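Local atomic coordinates of probable fatty acyl-CoA transferase Rv3272 (Mycobacterium tuberculosis, PDB entry 5YX6), a protein that probably transfers coenzyme A in fatty acid metabolism, binding fatty acyl-CoAs of various chain lengths, palmitoyl-CoA most tightly, and helps protect mycobacteria from acidic and oxidative stress. Residues Ala48-Thr53 / Pro379-Gly384; Thr95-Leu100 / Leu191-Asn196; Ala102-Thr107 / Ser141-Asp146; Met159-Pro162 / Pro166-Ile169; Cys275-Arg280 / Gln323-Met328. One frame throughout, in Å; residues are numbered along the deposited sequence.

Contacts 1, 2 and 3 lie near strands of the six-stranded parallel sheet of the large Rossmann domain. Contact 1 brings the C-terminal loop 379-384 beside edge strand 74-77; contact 2 ties the start of strand 98-101 to the end of helix 173-196; contact 3 lies just beyond that same strand, centred about 24 Å from contact 2. Contact 4 follows in the loop that leads into helix 173-196, its nearest atoms about 5 Å from contact 3. Contact 5, centred about 51 Å from contact 1, probably belongs to the small domain. Contact 1 spans all the others and brings the chain back to its first domain; contacts 2 to 5 reach the second subunit.

Contact 1. Residues Ala48-Thr53 / Pro379-Gly384; sequences AARQIT and PPPTAG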
# COMPACT_ATOMS: atom_id res chain seq x y z
N ALA A 48 12.41 18.01 -11.79
CA ALA A 48 13.11 17.21 -12.79
C ALA A 48 12.22 16.15 -13.44
O ALA A 48 12.40 15.80 -14.61
CB ALA A 48 14.34 16.56 -12.17
N ALA A 49 11.27 15.63 -12.68
CA ALA A 49 10.37 14.58 -13.17
C ALA A 49 9.48 15.04 -14.32
O ALA A 49 8.86 14.22 -14.98
CB ALA A 49 9.52 14.05 -12.03
N ARG A 50 9.39 16.35 -14.53
CA ARG A 50 8.65 16.89 -15.67
C ARG A 50 9.30 16.47 -16.99
O ARG A 50 8.63 16.34 -18.01
CB ARG A 50 8.58 18.42 -15.61
CG ARG A 50 7.59 19.00 -14.60
CD ARG A 50 7.68 20.53 -14.60
NE ARG A 50 6.85 21.16 -13.58
CZ ARG A 50 5.59 21.55 -13.78
NH1 ARG A 50 5.02 21.39 -14.96
NH2 ARG A 50 4.91 22.12 -12.79
N GLN A 51 10.61 16.26 -16.96
CA GLN A 51 11.37 16.02 -18.18
C GLN A 51 11.46 14.54 -18.53
O GLN A 51 11.64 14.18 -19.69
CB GLN A 51 12.78 16.61 -18.05
CG GLN A 51 12.84 18.13 -17.84
CD GLN A 51 12.06 18.93 -18.88
OE1 GLN A 51 10.85 19.13 -18.75
NE2 GLN A 51 12.76 19.39 -19.91
N ILE A 52 11.34 13.68 -17.52
CA ILE A 52 11.37 12.23 -17.73
C ILE A 52 10.13 11.76 -18.50
O ILE A 52 9.07 11.57 -17.91
CB ILE A 52 11.46 11.46 -16.40
CG1 ILE A 52 12.63 11.97 -15.57
CG2 ILE A 52 11.60 9.97 -16.65
CD1 ILE A 52 13.93 12.00 -16.33
N THR A 53 10.27 11.61 -19.81
CA THR A 53 9.11 11.33 -20.66
C THR A 53 9.12 9.91 -21.27
O THR A 53 10.16 9.26 -21.33
CB THR A 53 9.02 12.37 -21.78
OG1 THR A 53 10.28 12.49 -22.44
CG2 THR A 53 8.64 13.74 -21.20
N PRO A 379 -5.61 19.99 -15.37
CA PRO A 379 -4.28 19.51 -15.73
C PRO A 379 -3.27 19.90 -14.65
O PRO A 379 -3.58 20.71 -13.77
CB PRO A 379 -3.99 20.25 -17.03
CG PRO A 379 -4.71 21.54 -16.86
CD PRO A 379 -5.97 21.20 -16.12
N PRO A 380 -2.06 19.34 -14.72
CA PRO A 380 -1.00 19.83 -13.84
C PRO A 380 -0.67 21.28 -14.14
O PRO A 380 -0.89 21.73 -15.26
CB PRO A 380 0.18 18.91 -14.18
CG PRO A 380 -0.14 18.36 -15.53
CD PRO A 380 -1.62 18.22 -15.56
N PRO A 381 -0.15 22.02 -13.14
CA PRO A 381 0.33 23.39 -13.36
C PRO A 381 1.62 23.42 -14.18
O PRO A 381 2.42 22.49 -14.10
CB PRO A 381 0.61 23.89 -11.93
CG PRO A 381 1.01 22.63 -11.19
CD PRO A 381 0.12 21.54 -11.77
N THR A 382 1.83 24.49 -14.94
CA THR A 382 3.14 24.72 -15.55
C THR A 382 4.10 25.15 -14.44
O THR A 382 3.67 25.62 -13.39
CB THR A 382 3.08 25.80 -16.66
OG1 THR A 382 2.58 27.04 -16.12
CG2 THR A 382 2.17 25.34 -17.79
N ALA A 383 5.39 24.94 -14.64
CA ALA A 383 6.37 25.26 -13.62
C ALA A 383 6.34 26.75 -13.24
O ALA A 383 6.58 27.61 -14.09
CB ALA A 383 7.75 24.85 -14.08
N GLY A 384 6.04 27.05 -11.98
CA GLY A 384 6.08 28.41 -11.50
C GLY A 384 4.87 29.24 -11.89
O GLY A 384 4.88 30.47 -11.76
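Arg-50 and the backbone of Pro-381 supply the polar part of this contact. Two nitrogens of the guanidinium grip a single carbonyl oxygen end-on: NH2 of Arg-50 lies 2.8 Å from O of Pro-381, and NH1 of Arg-50 lies 3.0 Å from the same O of Pro-381. The oxygen sits only 2° out of the guanidinium plane, but the two donors reach it differently. NH1 comes in the plane of the carbonyl, whereas NH2 stands above it, 44° out, so the fork is lopsided on the acceptor side. Neither bond is straight, as expected when two N-H groups converge on one atom. The side chain gets there by running extended from CG to NE, and this full length spans the gap between backbones whose closest CA atoms, those of Arg-50 and Ala-383, are 8.9 Å apart.

Packing adds a second component. N of Ala-383 lies over one face of the guanidinium, offset toward its rim; at 3.4 Å from NH2 of Arg-50 it is a neighbour and not a bond, since both atoms are donors. The methyl of Ala-383 lies over the same face, CB of Ala-383 standing 3.8 Å from NE of Arg-50.

A charge pairing from outside completes the hold: NH2 of Arg-50 also forms a salt bridge with Glu-42, at the end of strand 37-42. Pro-381 meanwhile rests on Ser-75. The contact thus fastens the C-terminal proline-rich loop beside strand 74-77, the edge strand of the parallel Rossmann sheet.

Contact 2. Residues Thr95-Leu100 / Leu191-Asn196; sequences TADVVL and LHRERN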
# COMPACT_ATOMS: atom_id res chain seq x y z
N THR A 95 0.56 31.11 6.04
CA THR A 95 -0.81 31.01 5.55
C THR A 95 -1.24 29.56 5.36
O THR A 95 -2.37 29.30 4.93
CB THR A 95 -0.99 31.74 4.21
OG1 THR A 95 -0.28 31.02 3.18
CG2 THR A 95 -0.46 33.17 4.29
N ALA A 96 -0.36 28.61 5.67
CA ALA A 96 -0.62 27.21 5.35
C ALA A 96 -1.15 26.40 6.53
O ALA A 96 -0.83 26.67 7.68
CB ALA A 96 0.65 26.56 4.82
N ASP A 97 -1.94 25.38 6.21
CA ASP A 97 -2.40 24.43 7.21
C ASP A 97 -1.41 23.27 7.33
O ASP A 97 -1.19 22.73 8.41
CB ASP A 97 -3.79 23.91 6.85
CG ASP A 97 -4.81 25.02 6.72
OD1 ASP A 97 -5.36 25.43 7.77
OD2 ASP A 97 -5.07 25.47 5.58
N VAL A 98 -0.83 22.87 6.20
CA VAL A 98 0.08 21.73 6.16
C VAL A 98 1.34 22.03 5.34
O VAL A 98 1.27 22.67 4.29
CB VAL A 98 -0.59 20.48 5.56
CG1 VAL A 98 0.36 19.31 5.57
CG2 VAL A 98 -1.87 20.12 6.31
N VAL A 99 2.48 21.57 5.84
CA VAL A 99 3.68 21.47 5.02
C VAL A 99 4.03 19.99 4.79
O VAL A 99 4.09 19.21 5.74
CB VAL A 99 4.87 22.21 5.67
CG1 VAL A 99 6.18 21.82 4.99
CG2 VAL A 99 4.65 23.70 5.61
N LEU A 100 4.23 19.61 3.52
CA LEU A 100 4.69 18.27 3.14
C LEU A 100 6.12 18.35 2.66
O LEU A 100 6.43 19.12 1.75
CB LEU A 100 3.85 17.66 2.03
CG LEU A 100 2.38 17.34 2.23
CD1 LEU A 100 1.85 16.66 0.99
CD2 LEU A 100 2.26 16.44 3.44
N LEU A 191 -7.51 16.19 11.68
CA LEU A 191 -8.61 15.86 12.59
C LEU A 191 -8.21 16.16 14.02
O LEU A 191 -8.99 16.70 14.79
CB LEU A 191 -8.98 14.39 12.44
CG LEU A 191 -10.35 13.84 12.82
CD1 LEU A 191 -11.51 14.74 12.42
CD2 LEU A 191 -10.46 12.47 12.15
N HIS A 192 -6.96 15.84 14.35
CA HIS A 192 -6.41 16.09 15.68
C HIS A 192 -6.52 17.57 15.97
O HIS A 192 -6.96 17.98 17.04
CB HIS A 192 -4.95 15.62 15.75
CG HIS A 192 -4.43 15.42 17.14
ND1 HIS A 192 -5.23 15.06 18.21
CD2 HIS A 192 -3.17 15.51 17.64
CE1 HIS A 192 -4.49 14.95 19.29
NE2 HIS A 192 -3.23 15.21 18.98
N ARG A 193 -6.12 18.38 15.00
CA ARG A 193 -6.18 19.83 15.14
C ARG A 193 -7.62 20.30 15.27
O ARG A 193 -7.96 21.08 16.16
CB ARG A 193 -5.49 20.51 13.95
CG ARG A 193 -5.21 21.98 14.19
CD ARG A 193 -4.61 22.62 12.97
NE ARG A 193 -5.54 22.60 11.85
CZ ARG A 193 -5.37 23.30 10.73
NH1 ARG A 193 -4.29 24.07 10.57
NH2 ARG A 193 -6.28 23.23 9.76
N GLU A 194 -8.49 19.77 14.42
CA GLU A 194 -9.88 20.18 14.39
C GLU A 194 -10.58 19.95 15.72
O GLU A 194 -11.29 20.82 16.22
CB GLU A 194 -10.62 19.43 13.27
CG GLU A 194 -11.94 20.06 12.81
CD GLU A 194 -11.80 21.39 12.09
OE1 GLU A 194 -10.71 21.68 11.52
OE2 GLU A 194 -12.81 22.14 12.08
N ARG A 195 -10.33 18.79 16.33
CA ARG A 195 -11.06 18.42 17.52
C ARG A 195 -10.37 18.76 18.82
O ARG A 195 -11.02 19.15 19.79
CB ARG A 195 -11.33 16.93 17.49
CG ARG A 195 -11.99 16.46 16.23
CD ARG A 195 -12.33 15.00 16.35
NE ARG A 195 -13.29 14.75 17.42
CZ ARG A 195 -13.09 13.88 18.40
NH1 ARG A 195 -14.02 13.70 19.34
NH2 ARG A 195 -11.96 13.18 18.44
N ASN A 196 -9.04 18.67 18.83
CA ASN A 196 -8.30 18.79 20.08
C ASN A 196 -7.41 20.02 20.15
O ASN A 196 -6.84 20.30 21.19
CB ASN A 196 -7.45 17.54 20.31
CG ASN A 196 -8.30 16.28 20.46
OD1 ASN A 196 -9.27 16.26 21.21
ND2 ASN A 196 -7.94 15.21 19.73
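Arg-193 reaches from the last turns of helix 173-196 to Asp-97, just ahead of strand 98-101. Along 191-196, Leu-191 and His-192 face another way, toward the second subunit.

Arg-193 points its side chain toward the sheet. CG is anti to the backbone N (chi1 -166°) and the chain bends at chi3, which brings the guanidinium edge to the carboxylate. NH2 of Arg-193 is 3.1 Å from OD1 of Asp-97, and NH1 of Arg-193 is 3.3 Å from that same OD1 of Asp-97, an end-on salt bridge to one oxygen. Carboxylate and guanidinium planes stand 78° apart; NH1 uses the anti lone pair of OD1, whereas NH2 meets it from above the carboxylate plane. Each partner has a further anchor: OD2 of Asp-97 accepts from the N of Arg-14, and NH1 of Arg-193 donates to the O of Asn-124. In this Rossmann domain the bridge therefore pins a helix end to the leading ends of central parallel strands.

Glu-194 follows; together with Arg-193, Asn-124 and Gly-197 it lines a pocket holding a benzamidine, probably from the crystallisation liquor. Arg-195 makes a cation-pi contact with Phe-13 and donates to O of Asp-11 and O of Pro-9, all three of the second subunit, whose Phe-372 meets His-192 edge-to-face. Asn-196 folds back on its own helix, its ND2 3.1 Å from ND1 of His-192.

Contact 3. Residues Ala102-Thr107 / Ser141-Asp146; sequences AFRPGT and SRPGID
Arg-104 and Pro-105 form the leading half of a type II beta turn, Arg-104 to Thr-107, which lies beyond strand 98-101 and leads into helix 107-110; across from it runs the loop 141-144 that precedes helix 146-152. Pro-105 fills the second position of the turn and Gly-106 the third, where phi is 92°. The turn is clasped from within, OG1 of Thr-107 lying 2.7 Å from O of Arg-104, while the bond from N of Thr-107 to that oxygen is weak.

Against the loop, the guanidinium of Arg-104 has CG of Pro-143 over one face. CG of Pro-143 stands 3.9 Å from NH2 of Arg-104 and 4.0 Å from CZ of Arg-104, offset toward the rim of the flat group. The two side chains lie side by side and point the same way. A chi1 of 78°, with CG between the backbone N and carbonyl carbon, and a bend at chi3 together bring the guanidinium face to CG of Pro-143. Nearer the backbone, CD of Pro-105 approaches O of Ser-141 at 4.0 Å.

NH2 of Arg-104 bonds to a glycerol, probably from the crystallisation liquor, and Pro-143 packs on Met-328 of the second subunit. Further along the loop, OD2 of Asp-146 accepts from the N of Asp-175, the inferred nucleophile.

No hydrogen bond crosses between the segments. The contact is van der Waals packing of a proline CG against part of a guanidinium face, which leaves the in-plane N-H groups able to bond elsewhere, as NH2 does to the glycerol.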
# COMPACT_ATOMS: atom_id res chain seq x y z
N ALA A 102 9.86 15.96 1.74
CA ALA A 102 10.46 14.65 1.48
C ALA A 102 11.94 14.71 1.11
O ALA A 102 12.44 13.86 0.38
CB ALA A 102 9.68 13.93 0.39
N PHE A 103 12.65 15.72 1.60
CA PHE A 103 14.10 15.75 1.44
C PHE A 103 14.69 14.75 2.41
O PHE A 103 13.99 14.25 3.29
CB PHE A 103 14.67 17.14 1.71
CG PHE A 103 14.15 18.20 0.78
CD1 PHE A 103 14.27 18.07 -0.59
CD2 PHE A 103 13.54 19.34 1.29
CE1 PHE A 103 13.78 19.04 -1.44
CE2 PHE A 103 13.05 20.32 0.45
CZ PHE A 103 13.17 20.16 -0.92
N ARG A 104 15.97 14.42 2.24
CA ARG A 104 16.64 13.55 3.20
C ARG A 104 16.76 14.33 4.51
O ARG A 104 16.83 15.56 4.49
CB ARG A 104 18.01 13.10 2.68
CG ARG A 104 19.10 14.15 2.81
CD ARG A 104 20.39 13.66 2.17
NE ARG A 104 20.26 13.51 0.73
CZ ARG A 104 21.24 13.11 -0.07
NH1 ARG A 104 22.43 12.81 0.43
NH2 ARG A 104 21.03 13.00 -1.38
N PRO A 105 16.81 13.61 5.65
CA PRO A 105 16.90 14.21 6.99
C PRO A 105 17.92 15.33 7.11
O PRO A 105 19.01 15.21 6.56
CB PRO A 105 17.31 13.02 7.87
CG PRO A 105 16.67 11.85 7.19
CD PRO A 105 16.70 12.14 5.71
N GLY A 106 17.55 16.40 7.81
CA GLY A 106 18.43 17.52 8.07
C GLY A 106 18.39 18.68 7.09
O GLY A 106 18.80 19.80 7.41
N THR A 107 17.89 18.40 5.89
CA THR A 107 17.85 19.39 4.82
C THR A 107 17.06 20.66 5.17
O THR A 107 17.62 21.75 5.18
CB THR A 107 17.24 18.78 3.56
OG1 THR A 107 17.99 17.63 3.18
CG2 THR A 107 17.24 19.78 2.42
N SER A 141 19.73 7.38 7.49
CA SER A 141 19.91 8.76 7.03
C SER A 141 19.99 8.84 5.50
O SER A 141 19.89 9.92 4.91
CB SER A 141 21.18 9.35 7.64
OG SER A 141 22.31 8.68 7.12
N ARG A 142 20.13 7.67 4.87
CA ARG A 142 20.43 7.58 3.45
C ARG A 142 19.23 7.91 2.59
O ARG A 142 18.09 7.69 2.99
CB ARG A 142 20.94 6.17 3.13
CG ARG A 142 22.20 5.82 3.90
CD ARG A 142 22.42 4.32 4.05
NE ARG A 142 21.60 3.51 3.15
CZ ARG A 142 20.91 2.44 3.53
NH1 ARG A 142 20.91 2.04 4.79
NH2 ARG A 142 20.20 1.77 2.63
N PRO A 143 19.48 8.42 1.38
CA PRO A 143 18.41 8.51 0.38
C PRO A 143 18.17 7.12 -0.20
O PRO A 143 19.03 6.26 -0.06
CB PRO A 143 18.98 9.46 -0.66
CG PRO A 143 20.43 9.23 -0.59
CD PRO A 143 20.75 8.96 0.86
N GLY A 144 17.02 6.91 -0.82
CA GLY A 144 16.70 5.60 -1.36
C GLY A 144 15.66 5.78 -2.43
O GLY A 144 15.05 6.83 -2.53
N ILE A 145 15.46 4.75 -3.24
CA ILE A 145 14.31 4.74 -4.13
C ILE A 145 13.54 3.44 -3.88
O ILE A 145 13.97 2.61 -3.09
CB ILE A 145 14.73 4.88 -5.61
CG1 ILE A 145 15.75 3.83 -6.01
CG2 ILE A 145 15.30 6.26 -5.85
CD1 ILE A 145 15.82 3.63 -7.50
N ASP A 146 12.37 3.31 -4.52
CA ASP A 146 11.46 2.17 -4.33
C ASP A 146 12.18 0.82 -4.36
O ASP A 146 12.07 0.02 -3.44
CB ASP A 146 10.35 2.22 -5.40
CG ASP A 146 9.32 1.08 -5.25
OD1 ASP A 146 9.60 -0.07 -5.67
OD2 ASP A 146 8.22 1.35 -4.70

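Contact 4. Residues Met159-Pro162 / Pro166-Ile169; sequences MPTP and PQII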
# COMPACT_ATOMS: atom_id res chain seq x y z
N MET A 159 10.93 -15.96 -3.68
CA MET A 159 10.46 -15.93 -5.05
C MET A 159 11.55 -16.39 -5.99
O MET A 159 12.40 -15.60 -6.39
CB MET A 159 9.99 -14.53 -5.43
CG MET A 159 8.75 -14.08 -4.70
SD MET A 159 8.04 -12.63 -5.47
CE MET A 159 9.00 -11.34 -4.68
N PRO A 160 11.54 -17.68 -6.33
CA PRO A 160 12.60 -18.23 -7.18
C PRO A 160 12.54 -17.71 -8.61
O PRO A 160 11.45 -17.59 -9.19
CB PRO A 160 12.35 -19.74 -7.14
CG PRO A 160 11.42 -19.97 -5.98
CD PRO A 160 10.61 -18.72 -5.85
N THR A 161 13.71 -17.39 -9.14
CA THR A 161 13.90 -16.94 -10.51
C THR A 161 14.79 -17.97 -11.23
O THR A 161 15.56 -18.68 -10.57
CB THR A 161 14.53 -15.54 -10.58
OG1 THR A 161 15.82 -15.58 -9.96
CG2 THR A 161 13.66 -14.52 -9.86
N PRO A 162 14.70 -18.04 -12.57
CA PRO A 162 15.49 -19.01 -13.34
C PRO A 162 17.00 -18.98 -13.04
O PRO A 162 17.59 -20.05 -12.85
CB PRO A 162 15.22 -18.60 -14.79
CG PRO A 162 13.87 -17.99 -14.76
CD PRO A 162 13.77 -17.29 -13.43
N PRO A 166 17.74 -12.54 -7.28
CA PRO A 166 16.61 -12.10 -6.45
C PRO A 166 15.48 -11.52 -7.31
O PRO A 166 15.73 -10.83 -8.30
CB PRO A 166 17.22 -11.02 -5.56
CG PRO A 166 18.69 -11.29 -5.56
CD PRO A 166 18.99 -11.84 -6.93
N GLN A 167 14.25 -11.85 -6.96
CA GLN A 167 13.10 -11.36 -7.71
C GLN A 167 12.81 -9.91 -7.34
O GLN A 167 12.52 -9.61 -6.19
CB GLN A 167 11.87 -12.22 -7.46
CG GLN A 167 10.64 -11.75 -8.20
CD GLN A 167 10.71 -12.03 -9.69
OE1 GLN A 167 11.00 -11.14 -10.49
NE2 GLN A 167 10.43 -13.28 -10.07
N ILE A 168 12.90 -9.02 -8.32
CA ILE A 168 12.62 -7.61 -8.11
C ILE A 168 11.22 -7.31 -8.62
O ILE A 168 10.96 -7.44 -9.82
CB ILE A 168 13.62 -6.71 -8.86
CG1 ILE A 168 15.06 -6.99 -8.43
CG2 ILE A 168 13.22 -5.24 -8.70
CD1 ILE A 168 15.40 -6.48 -7.04
N ILE A 169 10.31 -6.91 -7.73
CA ILE A 169 8.95 -6.61 -8.14
C ILE A 169 8.95 -5.40 -9.06
O ILE A 169 9.44 -4.34 -8.70
CB ILE A 169 8.03 -6.38 -6.92
CG1 ILE A 169 7.90 -7.66 -6.11
CG2 ILE A 169 6.66 -5.92 -7.37
CD1 ILE A 169 7.39 -7.47 -4.70
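Thr-161 sets its methyl group over one face of the Gln-167 side-chain amide: CG2 of Thr-161 lies 3.9 Å from CD of Gln-167, and most of that separation is height above the amide plane. The contact is apolar in kind, so it holds whichever way round the amide is placed. The second flat group is the peptide after Met-159, whose O approaches CB of Gln-167 at 3.6 Å, a van der Waals contact.

Gln-167 takes this place because CG is anti to its backbone N (chi1 179°) and the chain then bends at chi2, turning the amide back under Thr-161. OG1 of Thr-161 is held elsewhere, bonded to O of Lys-165. The chain doubles back irregularly within the loop between helix 146-152 and helix 173-196, with no hydrogen bond between the two segments. Gln-167 also packs on Gln-167 of the second subunit and Met-159 on Pro-170 of the second subunit, placing the loop at the dimer interface.

Met-159 crosses Gln-167 at about a right angle. Its CB is 3.6 Å from CB of Gln-167, and farther out SD of Met-159 lies 3.9 Å from CG of Gln-167. A bend at chi3 (-85°) curls the terminal methyl over that CG and on toward the next apolar side chain, CE of Met-159 ending 4.1 Å from CG1 of Ile-169. The Ile-169 side chain is about 11 Å from that of Asp-175, the inferred nucleophile.

Contact 5. Residues Cys275-Arg280 / Gln323-Met328; sequences CYLIGR and QANGLM
Leu-277 and Asn-325 mark the closest backbone approach, with CA atoms 8.8 Å apart, between two helix ends that each finish in a Schellman motif. In the first, N of Arg-280 is bonded to O of Cys-275 and N of Gly-279 to O of Tyr-276, with Gly-279 at positive phi; in the second Gly-326, also at positive phi, plays that part, its N bonded to O of Gln-323 and N of Leu-327 bonded to O of Leu-322.

Leu-277 uses both branches. CD1 of Leu-277 lies 3.7 Å from CB of Asn-325, and the same CD1 of Leu-277 is also 3.8 Å from CD1 of Leu-327, where the two leucines meet tip to tip. CD2 of Leu-277 stands over one face of the Asn-325 amide, 4.0 Å from CG of Asn-325, nearly above that carbon and about equally far from both polar atoms. The amide offers its face to the methyl whichever way it is turned. A chi1 of -74°, which sets CG anti to the carbonyl carbon, carries the fork of Leu-277 outward, and an extended chi2 (-177°) in Leu-327 sends its CD1 to meet it.

The contact is made by van der Waals packing, without a hydrogen bond across, but O of Asn-325 accepts from NZ of Lys-273 in helix 268-277. Leu-322 of helix 315-324 lies against both leucines, while His-270, Lys-273 and Leu-274 of helix 268-277 cover Leu-327. Met-328 pairs by its backbone with Ser-264 of strand 260-264, so the packed helix ends sit where helix 315-324 gives way to strand 328-331.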
# COMPACT_ATOMS: atom_id res chain seq x y z
N CYS A 275 -13.61 -30.34 -5.90
CA CYS A 275 -13.41 -31.73 -6.28
C CYS A 275 -14.52 -32.27 -7.19
O CYS A 275 -14.24 -32.95 -8.18
CB CYS A 275 -13.31 -32.62 -5.05
SG CYS A 275 -11.86 -32.28 -4.04
N TYR A 276 -15.78 -31.96 -6.87
CA TYR A 276 -16.86 -32.45 -7.71
C TYR A 276 -16.84 -31.76 -9.07
O TYR A 276 -17.11 -32.39 -10.09
CB TYR A 276 -18.23 -32.26 -7.04
CG TYR A 276 -18.42 -33.11 -5.80
CD1 TYR A 276 -18.58 -34.50 -5.88
CD2 TYR A 276 -18.43 -32.53 -4.54
CE1 TYR A 276 -18.73 -35.28 -4.73
CE2 TYR A 276 -18.58 -33.30 -3.39
CZ TYR A 276 -18.73 -34.66 -3.49
OH TYR A 276 -18.88 -35.39 -2.33
N LEU A 277 -16.52 -30.46 -9.08
CA LEU A 277 -16.57 -29.68 -10.32
C LEU A 277 -15.50 -30.08 -11.34
O LEU A 277 -15.74 -29.97 -12.54
CB LEU A 277 -16.45 -28.18 -10.01
CG LEU A 277 -17.69 -27.52 -9.40
CD1 LEU A 277 -17.43 -26.07 -9.02
CD2 LEU A 277 -18.89 -27.63 -10.33
N ILE A 278 -14.34 -30.52 -10.87
CA ILE A 278 -13.27 -30.95 -11.76
C ILE A 278 -13.34 -32.44 -12.09
O ILE A 278 -12.42 -33.00 -12.69
CB ILE A 278 -11.88 -30.66 -11.16
CG1 ILE A 278 -11.69 -31.49 -9.89
CG2 ILE A 278 -11.72 -29.18 -10.89
CD1 ILE A 278 -10.35 -31.32 -9.25
N GLY A 279 -14.41 -33.10 -11.65
CA GLY A 279 -14.62 -34.50 -11.95
C GLY A 279 -13.77 -35.42 -11.11
O GLY A 279 -13.32 -36.46 -11.59
N ARG A 280 -13.51 -35.05 -9.86
CA ARG A 280 -12.67 -35.89 -9.01
C ARG A 280 -13.23 -36.07 -7.59
O ARG A 280 -12.60 -35.65 -6.62
CB ARG A 280 -11.26 -35.31 -8.94
CG ARG A 280 -10.51 -35.30 -10.28
CD ARG A 280 -10.11 -36.73 -10.72
NE ARG A 280 -9.46 -37.45 -9.63
CZ ARG A 280 -8.15 -37.45 -9.42
NH1 ARG A 280 -7.33 -36.79 -10.24
NH2 ARG A 280 -7.65 -38.12 -8.38
N GLN A 323 -16.51 -19.85 -11.20
CA GLN A 323 -17.15 -18.63 -10.71
C GLN A 323 -18.67 -18.78 -10.69
O GLN A 323 -19.34 -18.29 -9.78
CB GLN A 323 -16.74 -17.42 -11.56
CG GLN A 323 -15.32 -16.92 -11.29
CD GLN A 323 -14.97 -15.64 -12.05
OE1 GLN A 323 -15.75 -15.12 -12.85
NE2 GLN A 323 -13.77 -15.13 -11.80
N ALA A 324 -19.22 -19.49 -11.67
CA ALA A 324 -20.66 -19.69 -11.72
C ALA A 324 -21.13 -20.49 -10.50
O ALA A 324 -22.29 -20.43 -10.13
CB ALA A 324 -21.08 -20.37 -13.01
N ASN A 325 -20.21 -21.22 -9.88
CA ASN A 325 -20.53 -22.00 -8.70
C ASN A 325 -19.95 -21.41 -7.43
O ASN A 325 -19.82 -22.09 -6.42
CB ASN A 325 -20.01 -23.43 -8.88
CG ASN A 325 -20.88 -24.25 -9.81
OD1 ASN A 325 -20.78 -24.15 -11.04
ND2 ASN A 325 -21.75 -25.06 -9.23
N GLY A 326 -19.60 -20.13 -7.48
CA GLY A 326 -19.21 -19.41 -6.29
C GLY A 326 -17.85 -19.78 -5.73
O GLY A 326 -17.66 -19.79 -4.52
N LEU A 327 -16.91 -20.12 -6.60
CA LEU A 327 -15.55 -20.37 -6.15
C LEU A 327 -14.63 -19.23 -6.59
O LEU A 327 -14.86 -18.59 -7.61
CB LEU A 327 -15.03 -21.70 -6.68
CG LEU A 327 -15.77 -22.95 -6.21
CD1 LEU A 327 -15.08 -24.19 -6.76
CD2 LEU A 327 -15.85 -23.00 -4.69
N MET A 328 -13.60 -18.97 -5.80
CA MET A 328 -12.65 -17.92 -6.14
C MET A 328 -11.62 -18.41 -7.16
O MET A 328 -10.77 -19.25 -6.85
CB MET A 328 -11.96 -17.39 -4.87
CG MET A 328 -12.92 -16.72 -3.89
SD MET A 328 -12.17 -16.12 -2.36
CE MET A 328 -11.27 -17.57 -1.80